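Local coordinates for putative tetR-family transcriptional regulator (Streptomyces coelicolor, PDB 3FIW), which probably binds cis-regulatory DNA and acts as a transcriptional repressor of the TetR family, at residues E33-L38 with A77-A82; D71-M76 with A118-G123; E28-E33 with Y63-T68. All coordinates share one frame; numbering follows the deposited sequence.

Interaction 1 of 3, residues E33-L38 with A77-A82; sequences EALDLL and AQAAMA
In the DNA-binding head of this TetR-family protein, the first modelled helix, 27-41, packs against the C-terminal part of helix 69-79 and the residues that follow, and Leu35 makes this contact with Ala79 and Ala80. The match is one large side chain against two small ones. Leu35 sends both methyl branches across: CD1 lies 4.0 Å from CB of Ala79, and CD2 stands 4.5 Å from CB of Ala80. The same CD1 also comes within 4.1 Å of the backbone N of Ala80, so the leucine rests partly on main chain where the short alanines let it approach. Its CG sits beside the backbone N and anti to the carbonyl carbon (chi1 -71°), and chi2 of 180° sets CD1 anti to CA, so this methyl reaches farthest, to Ala79. The CA atoms of Leu35 and Ala80 are 7.6 Å apart, and no hydrogen bond crosses between the segments. From Ala79 to Ala82 the chain makes a type I beta turn, closed by a bond from Ala82 N to Ala79 O. On the flank, Asp36 forms a salt bridge with Arg114, which the Leu35 side chain also touches. A first helix leaning on the helix that leads out of the DNA-binding head towards the C-terminal domain is the arrangement of the TetR N-terminal three-helix domain and its connecting helix.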
loop_
_atom_site.group_PDB
_atom_site.type_symbol
_atom_site.label_atom_id
_atom_site.label_comp_id
_atom_site.label_asym_id
_atom_site.label_seq_id
_atom_site.Cartn_x
_atom_site.Cartn_y
_atom_site.Cartn_z
ATOM N N GLU A 33 -20.158 -15.120 3.954
ATOM C CA GLU A 33 -19.518 -16.404 3.762
ATOM C C GLU A 33 -18.231 -16.310 2.908
ATOM O O GLU A 33 -17.289 -17.095 3.095
ATOM C CB GLU A 33 -20.527 -17.363 3.149
ATOM C CG GLU A 33 -20.252 -18.820 3.483
ATOM C CD GLU A 33 -20.461 -19.182 4.959
ATOM O OE1 GLU A 33 -21.414 -18.686 5.620
ATOM O OE2 GLU A 33 -19.648 -19.989 5.446
ATOM N N ALA A 34 -18.191 -15.330 2.012
ATOM C CA ALA A 34 -17.042 -15.125 1.139
ATOM C C ALA A 34 -15.867 -14.549 1.933
ATOM O O ALA A 34 -14.698 -14.991 1.795
ATOM C CB ALA A 34 -17.451 -14.190 0.006
ATOM N N LEU A 35 -16.193 -13.583 2.795
ATOM C CA LEU A 35 -15.230 -12.963 3.690
ATOM C C LEU A 35 -14.682 -13.954 4.717
ATOM O O LEU A 35 -13.486 -13.870 5.077
ATOM C CB LEU A 35 -15.855 -11.769 4.376
ATOM C CG LEU A 35 -16.131 -10.519 3.505
ATOM C CD1 LEU A 35 -16.755 -9.431 4.336
ATOM C CD2 LEU A 35 -14.883 -10.007 2.843
ATOM N N ASP A 36 -15.533 -14.870 5.188
ATOM C CA ASP A 36 -15.076 -15.956 6.036
ATOM C C ASP A 36 -14.160 -16.906 5.299
ATOM O O ASP A 36 -13.146 -17.334 5.865
ATOM C CB ASP A 36 -16.230 -16.759 6.631
ATOM C CG ASP A 36 -16.985 -15.997 7.718
ATOM O OD1 ASP A 36 -16.587 -14.863 8.128
ATOM O OD2 ASP A 36 -18.005 -16.562 8.160
ATOM N N LEU A 37 -14.516 -17.229 4.054
ATOM C CA LEU A 37 -13.668 -18.014 3.152
ATOM C C LEU A 37 -12.301 -17.366 2.932
ATOM O O LEU A 37 -11.268 -18.061 2.939
ATOM C CB LEU A 37 -14.350 -18.241 1.790
ATOM C CG LEU A 37 -13.569 -19.159 0.816
ATOM C CD1 LEU A 37 -13.562 -20.600 1.270
ATOM C CD2 LEU A 37 -14.114 -19.058 -0.601
ATOM N N LEU A 38 -12.308 -16.048 2.728
ATOM C CA LEU A 38 -11.109 -15.262 2.596
ATOM C C LEU A 38 -10.240 -15.434 3.823
ATOM O O LEU A 38 -9.028 -15.646 3.681
ATOM C CB LEU A 38 -11.456 -13.787 2.395
ATOM C CG LEU A 38 -10.315 -12.744 2.464
ATOM C CD1 LEU A 38 -9.263 -12.914 1.367
ATOM C CD2 LEU A 38 -10.913 -11.298 2.485
ATOM N N ALA A 77 -15.084 -6.397 -0.904
ATOM C CA ALA A 77 -14.283 -5.234 -0.499
ATOM C C ALA A 77 -15.167 -4.156 0.172
ATOM O O ALA A 77 -14.754 -3.538 1.165
ATOM C CB ALA A 77 -13.526 -4.650 -1.698
ATOM N N GLN A 78 -16.372 -3.964 -0.378
ATOM C CA GLN A 78 -17.302 -3.014 0.134
ATOM C C GLN A 78 -17.805 -3.452 1.513
ATOM O O GLN A 78 -17.801 -2.645 2.448
ATOM C CB GLN A 78 -18.469 -2.790 -0.842
ATOM C CG GLN A 78 -19.394 -1.601 -0.416
ATOM C CD GLN A 78 -18.737 -0.234 -0.701
ATOM O OE1 GLN A 78 -18.069 -0.067 -1.718
ATOM N NE2 GLN A 78 -18.927 0.725 0.176
ATOM N N ALA A 79 -18.256 -4.711 1.638
ATOM C CA ALA A 79 -18.738 -5.269 2.936
ATOM C C ALA A 79 -17.627 -5.209 3.995
ATOM O O ALA A 79 -17.891 -5.018 5.168
ATOM C CB ALA A 79 -19.194 -6.677 2.739
ATOM N N ALA A 80 -16.367 -5.398 3.575
ATOM C CA ALA A 80 -15.184 -5.377 4.493
ATOM C C ALA A 80 -15.010 -4.039 5.251
ATOM O O ALA A 80 -14.323 -3.982 6.290
ATOM C CB ALA A 80 -13.928 -5.703 3.729
HETATM N N MSE A 81 -15.628 -2.986 4.730
HETATM C CA MSE A 81 -15.483 -1.632 5.272
HETATM C C MSE A 81 -16.515 -1.299 6.319
HETATM O O MSE A 81 -16.454 -0.207 6.923
HETATM C CB MSE A 81 -15.591 -0.565 4.156
HETATM C CG MSE A 81 -14.428 -0.565 3.194
HETATM SE SE MSE A 81 -12.850 0.101 4.107
HETATM C CE MSE A 81 -11.960 -1.488 4.530
ATOM N N ALA A 82 -17.490 -2.190 6.509
ATOM C CA ALA A 82 -18.630 -1.896 7.385
ATOM C C ALA A 82 -18.166 -1.491 8.776
ATOM O O ALA A 82 -18.661 -0.508 9.286
ATOM C CB ALA A 82 -19.620 -3.074 7.456
#

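Interaction 2 of 3, residues D71-M76 with A118-G123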
loop_
_atom_site.group_PDB
_atom_site.type_symbol
_atom_site.label_atom_id
_atom_site.label_comp_id
_atom_site.label_asym_id
_atom_site.label_seq_id
_atom_site.Cartn_x
_atom_site.Cartn_y
_atom_site.Cartn_z
ATOM N N ASP A 71 -16.937 -9.198 -9.731
ATOM C CA ASP A 71 -18.093 -8.627 -8.994
ATOM C C ASP A 71 -18.216 -9.137 -7.533
ATOM O O ASP A 71 -18.701 -8.424 -6.655
ATOM C CB ASP A 71 -19.414 -8.922 -9.698
ATOM C CG ASP A 71 -19.509 -8.290 -11.049
ATOM O OD1 ASP A 71 -18.614 -7.539 -11.427
ATOM O OD2 ASP A 71 -20.480 -8.575 -11.763
ATOM N N LEU A 72 -17.817 -10.401 -7.335
ATOM C CA LEU A 72 -17.712 -11.011 -6.029
ATOM C C LEU A 72 -16.709 -10.241 -5.158
ATOM O O LEU A 72 -17.053 -9.787 -4.078
ATOM C CB LEU A 72 -17.288 -12.488 -6.177
ATOM C CG LEU A 72 -17.016 -13.147 -4.828
ATOM C CD1 LEU A 72 -18.305 -13.169 -3.936
ATOM C CD2 LEU A 72 -16.426 -14.535 -5.024
ATOM N N LEU A 73 -15.469 -10.098 -5.632
ATOM C CA LEU A 73 -14.453 -9.261 -4.954
ATOM C C LEU A 73 -14.883 -7.830 -4.575
ATOM O O LEU A 73 -14.628 -7.404 -3.461
ATOM C CB LEU A 73 -13.155 -9.224 -5.784
ATOM C CG LEU A 73 -12.467 -10.602 -5.888
ATOM C CD1 LEU A 73 -11.180 -10.463 -6.640
ATOM C CD2 LEU A 73 -12.196 -11.281 -4.531
ATOM N N THR A 74 -15.477 -7.093 -5.518
ATOM C CA THR A 74 -15.968 -5.727 -5.320
ATOM C C THR A 74 -16.916 -5.719 -4.156
ATOM O O THR A 74 -16.786 -4.890 -3.288
ATOM C CB THR A 74 -16.669 -5.196 -6.610
ATOM O OG1 THR A 74 -15.708 -5.147 -7.657
ATOM C CG2 THR A 74 -17.279 -3.776 -6.477
ATOM N N ALA A 75 -17.881 -6.639 -4.164
ATOM C CA ALA A 75 -18.812 -6.852 -3.076
ATOM C C ALA A 75 -18.157 -7.200 -1.755
ATOM O O ALA A 75 -18.604 -6.707 -0.730
ATOM C CB ALA A 75 -19.850 -7.923 -3.433
HETATM N N MSE A 76 -17.155 -8.088 -1.774
HETATM C CA MSE A 76 -16.428 -8.427 -0.563
HETATM C C MSE A 76 -15.696 -7.196 -0.014
HETATM O O MSE A 76 -15.718 -6.957 1.188
HETATM C CB MSE A 76 -15.445 -9.563 -0.839
HETATM C CG MSE A 76 -16.091 -10.942 -1.050
HETATM SE SE MSE A 76 -14.877 -12.168 -1.856
HETATM C CE MSE A 76 -13.479 -12.184 -0.473
ATOM N N ALA A 118 -5.946 -5.850 3.050
ATOM C CA ALA A 118 -5.524 -4.667 2.269
ATOM C C ALA A 118 -5.393 -4.903 0.755
ATOM O O ALA A 118 -5.721 -4.022 -0.016
ATOM C CB ALA A 118 -4.285 -3.967 2.872
ATOM N N ARG A 119 -4.982 -6.103 0.335
ATOM C CA ARG A 119 -5.006 -6.508 -1.089
ATOM C C ARG A 119 -6.418 -6.570 -1.630
ATOM O O ARG A 119 -6.674 -6.220 -2.794
ATOM C CB ARG A 119 -4.311 -7.873 -1.315
ATOM C CG ARG A 119 -2.793 -7.844 -1.198
ATOM C CD ARG A 119 -2.232 -9.249 -1.321
ATOM N NE ARG A 119 -2.786 -9.905 -2.499
ATOM C CZ ARG A 119 -2.877 -11.223 -2.685
ATOM N NH1 ARG A 119 -3.404 -11.657 -3.809
ATOM N NH2 ARG A 119 -2.421 -12.103 -1.796
ATOM N N LEU A 120 -7.345 -7.024 -0.792
ATOM C CA LEU A 120 -8.744 -7.007 -1.166
ATOM C C LEU A 120 -9.212 -5.579 -1.407
ATOM O O LEU A 120 -9.857 -5.295 -2.424
ATOM C CB LEU A 120 -9.606 -7.677 -0.080
ATOM C CG LEU A 120 -11.111 -7.789 -0.344
ATOM C CD1 LEU A 120 -11.462 -8.839 -1.396
ATOM C CD2 LEU A 120 -11.849 -8.057 0.987
ATOM N N HIS A 121 -8.903 -4.678 -0.474
ATOM C CA HIS A 121 -9.271 -3.278 -0.628
ATOM C C HIS A 121 -8.678 -2.635 -1.878
ATOM O O HIS A 121 -9.414 -2.131 -2.753
ATOM C CB HIS A 121 -8.784 -2.521 0.595
ATOM C CG HIS A 121 -9.368 -1.153 0.747
ATOM N ND1 HIS A 121 -8.639 0.000 0.510
ATOM C CD2 HIS A 121 -10.592 -0.747 1.147
ATOM C CE1 HIS A 121 -9.388 1.060 0.782
ATOM N NE2 HIS A 121 -10.579 0.633 1.166
ATOM N N ALA A 122 -7.351 -2.686 -1.966
ATOM C CA ALA A 122 -6.594 -2.096 -3.098
ATOM C C ALA A 122 -7.060 -2.644 -4.448
ATOM O O ALA A 122 -7.187 -1.896 -5.428
ATOM C CB ALA A 122 -5.087 -2.279 -2.926
ATOM N N GLY A 123 -7.330 -3.941 -4.483
ATOM C CA GLY A 123 -7.790 -4.597 -5.698
ATOM C C GLY A 123 -9.168 -4.205 -6.232
ATOM O O GLY A 123 -9.397 -4.236 -7.448
#
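Leu120 reaches from helix 117-123 to Leu73 and Met76 on helix 69-79, and one of its methyls, CD1, serves both partners. CD1 is 4.0 Å from CD2 of Leu73 and equally 4.0 Å from CE of Met76, a selenomethionine. It also lies 4.1 Å from CB of Met76, so that residue meets the methyl with both the root and the end of its side chain. The other branch, CD2, turns to the main chain and comes within 4.0 Å of the carbonyl O of Met76. Leu120 owes this reach to its first torsion: CG stands anti to the backbone N (chi1 -178°), and although its CB does not point at the opposite helix, the methyls end close to it. Met76 starts out with CG beside its own N, runs extended through chi2 and then bends at chi3 (61°), which folds CE round towards the leucine instead of carrying it onward. Its side chain crosses that of Leu120 at about a right angle. Leu73 meets Leu120 more slantwise and offers a single methyl. No hydrogen bond crosses the contact, its side chains meet by apolar packing, and the CA atoms of Leu73 and Leu120 are 7.2 Å apart. Met76 continues onto Ala34, Leu35 and Leu38 of helix 27-41, and Leu120 also touches Leu38, making a three-helix junction. Ala118 and Arg119 pack on helix 147-170, so that helix 117-123 lies between the DNA-binding head and the long helix of the C-terminal domain.

Interaction 3 of 3, residues E28-E33 with Y63-T68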
loop_
_atom_site.group_PDB
_atom_site.type_symbol
_atom_site.label_atom_id
_atom_site.label_comp_id
_atom_site.label_asym_id
_atom_site.label_seq_id
_atom_site.Cartn_x
_atom_site.Cartn_y
_atom_site.Cartn_z
ATOM N N GLU A 28 -26.296 -10.897 1.270
ATOM C CA GLU A 28 -25.463 -10.563 2.464
ATOM C C GLU A 28 -24.770 -11.797 3.088
ATOM O O GLU A 28 -23.587 -11.752 3.401
ATOM C CB GLU A 28 -26.246 -9.753 3.524
ATOM C CG GLU A 28 -27.652 -10.319 3.864
ATOM C CD GLU A 28 -28.512 -9.415 4.785
ATOM O OE1 GLU A 28 -29.186 -9.988 5.689
ATOM O OE2 GLU A 28 -28.512 -8.161 4.598
ATOM N N THR A 29 -25.538 -12.877 3.208
ATOM C CA THR A 29 -25.109 -14.239 3.510
ATOM C C THR A 29 -23.997 -14.751 2.642
ATOM O O THR A 29 -23.062 -15.332 3.142
ATOM C CB THR A 29 -26.329 -15.207 3.300
ATOM O OG1 THR A 29 -27.390 -14.759 4.129
ATOM C CG2 THR A 29 -26.012 -16.730 3.571
ATOM N N VAL A 30 -24.136 -14.634 1.328
ATOM C CA VAL A 30 -23.077 -15.104 0.442
ATOM C C VAL A 30 -21.790 -14.316 0.693
ATOM O O VAL A 30 -20.709 -14.902 0.772
ATOM C CB VAL A 30 -23.501 -15.080 -1.041
ATOM C CG1 VAL A 30 -22.321 -15.337 -1.954
ATOM C CG2 VAL A 30 -24.555 -16.136 -1.284
ATOM N N ILE A 31 -21.932 -12.993 0.824
ATOM C CA ILE A 31 -20.817 -12.093 0.958
ATOM C C ILE A 31 -20.119 -12.338 2.290
ATOM O O ILE A 31 -18.909 -12.278 2.377
ATOM C CB ILE A 31 -21.266 -10.587 0.811
ATOM C CG1 ILE A 31 -21.733 -10.284 -0.615
ATOM C CG2 ILE A 31 -20.135 -9.655 1.175
ATOM C CD1 ILE A 31 -22.668 -9.056 -0.764
ATOM N N THR A 32 -20.894 -12.617 3.328
ATOM C CA THR A 32 -20.362 -12.853 4.666
ATOM C C THR A 32 -19.603 -14.152 4.674
ATOM O O THR A 32 -18.526 -14.270 5.279
ATOM C CB THR A 32 -21.522 -12.886 5.708
ATOM O OG1 THR A 32 -22.030 -11.548 5.867
ATOM C CG2 THR A 32 -21.033 -13.392 7.059
ATOM N N GLU A 33 -20.158 -15.120 3.954
ATOM C CA GLU A 33 -19.518 -16.404 3.762
ATOM C C GLU A 33 -18.231 -16.310 2.908
ATOM O O GLU A 33 -17.289 -17.095 3.095
ATOM C CB GLU A 33 -20.527 -17.363 3.149
ATOM C CG GLU A 33 -20.252 -18.820 3.483
ATOM C CD GLU A 33 -20.461 -19.182 4.959
ATOM O OE1 GLU A 33 -21.414 -18.686 5.620
ATOM O OE2 GLU A 33 -19.648 -19.989 5.446
ATOM N N TYR A 63 -23.754 -17.588 -9.657
ATOM C CA TYR A 63 -23.840 -16.699 -10.825
ATOM C C TYR A 63 -24.925 -15.594 -10.701
ATOM O O TYR A 63 -24.735 -14.473 -11.145
ATOM C CB TYR A 63 -24.108 -17.543 -12.113
ATOM C CG TYR A 63 -24.179 -16.759 -13.419
ATOM C CD1 TYR A 63 -23.052 -16.109 -13.943
ATOM C CD2 TYR A 63 -25.373 -16.679 -14.140
ATOM C CE1 TYR A 63 -23.125 -15.362 -15.143
ATOM C CE2 TYR A 63 -25.445 -15.958 -15.348
ATOM C CZ TYR A 63 -24.337 -15.305 -15.832
ATOM O OH TYR A 63 -24.454 -14.583 -17.025
ATOM N N TRP A 64 -26.055 -15.932 -10.090
ATOM C CA TRP A 64 -27.192 -15.038 -9.954
ATOM C C TRP A 64 -26.957 -13.903 -8.972
ATOM O O TRP A 64 -27.642 -12.851 -9.036
ATOM C CB TRP A 64 -28.427 -15.875 -9.575
ATOM C CG TRP A 64 -28.647 -16.939 -10.652
ATOM C CD1 TRP A 64 -28.496 -18.301 -10.529
ATOM C CD2 TRP A 64 -28.965 -16.693 -12.024
ATOM N NE1 TRP A 64 -28.738 -18.912 -11.755
ATOM C CE2 TRP A 64 -29.039 -17.941 -12.676
ATOM C CE3 TRP A 64 -29.198 -15.532 -12.769
ATOM C CZ2 TRP A 64 -29.318 -18.048 -14.036
ATOM C CZ3 TRP A 64 -29.511 -15.652 -14.102
ATOM C CH2 TRP A 64 -29.557 -16.886 -14.724
ATOM N N TYR A 65 -26.004 -14.136 -8.068
ATOM C CA TYR A 65 -25.446 -13.100 -7.176
ATOM C C TYR A 65 -24.267 -12.318 -7.780
ATOM O O TYR A 65 -24.192 -11.092 -7.644
ATOM C CB TYR A 65 -24.973 -13.728 -5.855
ATOM C CG TYR A 65 -26.117 -14.323 -5.084
ATOM C CD1 TYR A 65 -27.016 -13.506 -4.392
ATOM C CD2 TYR A 65 -26.354 -15.689 -5.118
ATOM C CE1 TYR A 65 -28.089 -14.057 -3.714
ATOM C CE2 TYR A 65 -27.383 -16.226 -4.465
ATOM C CZ TYR A 65 -28.241 -15.414 -3.755
ATOM O OH TYR A 65 -29.291 -15.989 -3.133
ATOM N N PHE A 66 -23.338 -13.032 -8.410
ATOM C CA PHE A 66 -22.105 -12.444 -8.878
ATOM C C PHE A 66 -21.767 -13.052 -10.177
ATOM O O PHE A 66 -21.380 -14.216 -10.259
ATOM C CB PHE A 66 -20.978 -12.673 -7.853
ATOM C CG PHE A 66 -21.293 -12.098 -6.522
ATOM C CD1 PHE A 66 -21.552 -10.718 -6.387
ATOM C CD2 PHE A 66 -21.413 -12.910 -5.414
ATOM C CE1 PHE A 66 -21.899 -10.175 -5.154
ATOM C CE2 PHE A 66 -21.737 -12.370 -4.163
ATOM C CZ PHE A 66 -21.996 -11.000 -4.046
ATOM N N ARG A 67 -21.948 -12.256 -11.210
ATOM C CA ARG A 67 -21.847 -12.722 -12.581
ATOM C C ARG A 67 -20.412 -13.151 -12.828
ATOM O O ARG A 67 -20.170 -14.091 -13.607
ATOM C CB ARG A 67 -22.188 -11.579 -13.499
ATOM C CG ARG A 67 -22.886 -11.903 -14.765
ATOM C CD ARG A 67 -22.792 -10.698 -15.657
ATOM N NE ARG A 67 -24.047 -10.390 -16.344
ATOM C CZ ARG A 67 -25.063 -9.689 -15.810
ATOM N NH1 ARG A 67 -24.989 -9.229 -14.560
ATOM N NH2 ARG A 67 -26.169 -9.452 -16.519
ATOM N N THR A 68 -19.473 -12.480 -12.133
ATOM C CA THR A 68 -18.035 -12.660 -12.328
ATOM C C THR A 68 -17.345 -12.657 -11.001
ATOM O O THR A 68 -17.904 -12.183 -10.035
ATOM C CB THR A 68 -17.435 -11.499 -13.155
ATOM O OG1 THR A 68 -17.862 -10.265 -12.565
ATOM C CG2 THR A 68 -17.955 -11.547 -14.582
#
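Val30 and Ile31 of helix 27-41 meet the aromatic pair Tyr65 and Phe66, which lie in the loop between helices 60-63 and 69-79. The two methyls of Val30 part to serve different rings. CG2 stands over one face of Tyr65, 4.3 Å from the ring centroid and 13° off its normal, a CH-pi contact. CG1, anti to the backbone N (chi1 170°), instead meets the rim of Phe66, 3.7 Å from CE2. Phe66 is the bump of this interface: its ring comes edge-on, and CE2 and CZ enter the notch formed by the side chains of Val30 and Ile31. Ile31 closes the other side of that notch. Its CG1 lies 3.5 Å from CZ of Phe66, with CD1 following at 3.9 Å from the same atom, and its side chain crosses the phenylalanine at about a right angle. One face of the Phe66 ring is covered from within its own segment, since CB of Tyr65 sits 3.7 Å above the plane and offset towards the rim. Leu72 and Ala75 of helix 69-79 also pack on Phe66, while Leu51 and Leu55 of helix 48-55 touch Val30. With Phe66 replaced by an alanine, the notch between Val30 and Ile31 would probably be left as a gap, and the loop would be likely to lose its hold on Leu72 and Ala75. Just beyond, Thr68 is the N-cap of helix 69-79, its OG1 bonded to Asp71 N. The aromatic residues end the predicted helix-turn-helix, and their packing on the first helix is consistent with the hydrophobic core of a TetR-type DNA-binding domain.

How the interactions relate
All three contacts are apolar, without a hydrogen bond between their segments, but differ in place and chemistry. Interactions 1 and 2 share helix 69-79 and lie about 8 Å apart, centre to centre. Interaction 2, buried, joins the DNA-binding head to the C-terminal domain through leucine and selenomethionine methyls; interaction 1, partly buried, sets a leucine on alanines. The centre of interaction 3 is farthest from the centre of the chain, about 21 Å, yet the contact is buried and brings in aromatic rings. It shares helix 27-41 with interaction 1, where CG2 of Ile31 touches CB of Ala79 at 3.5 Å. CD1 of Leu72 meets CD2 of Phe66 at 3.5 Å, linking interactions 2 and 3.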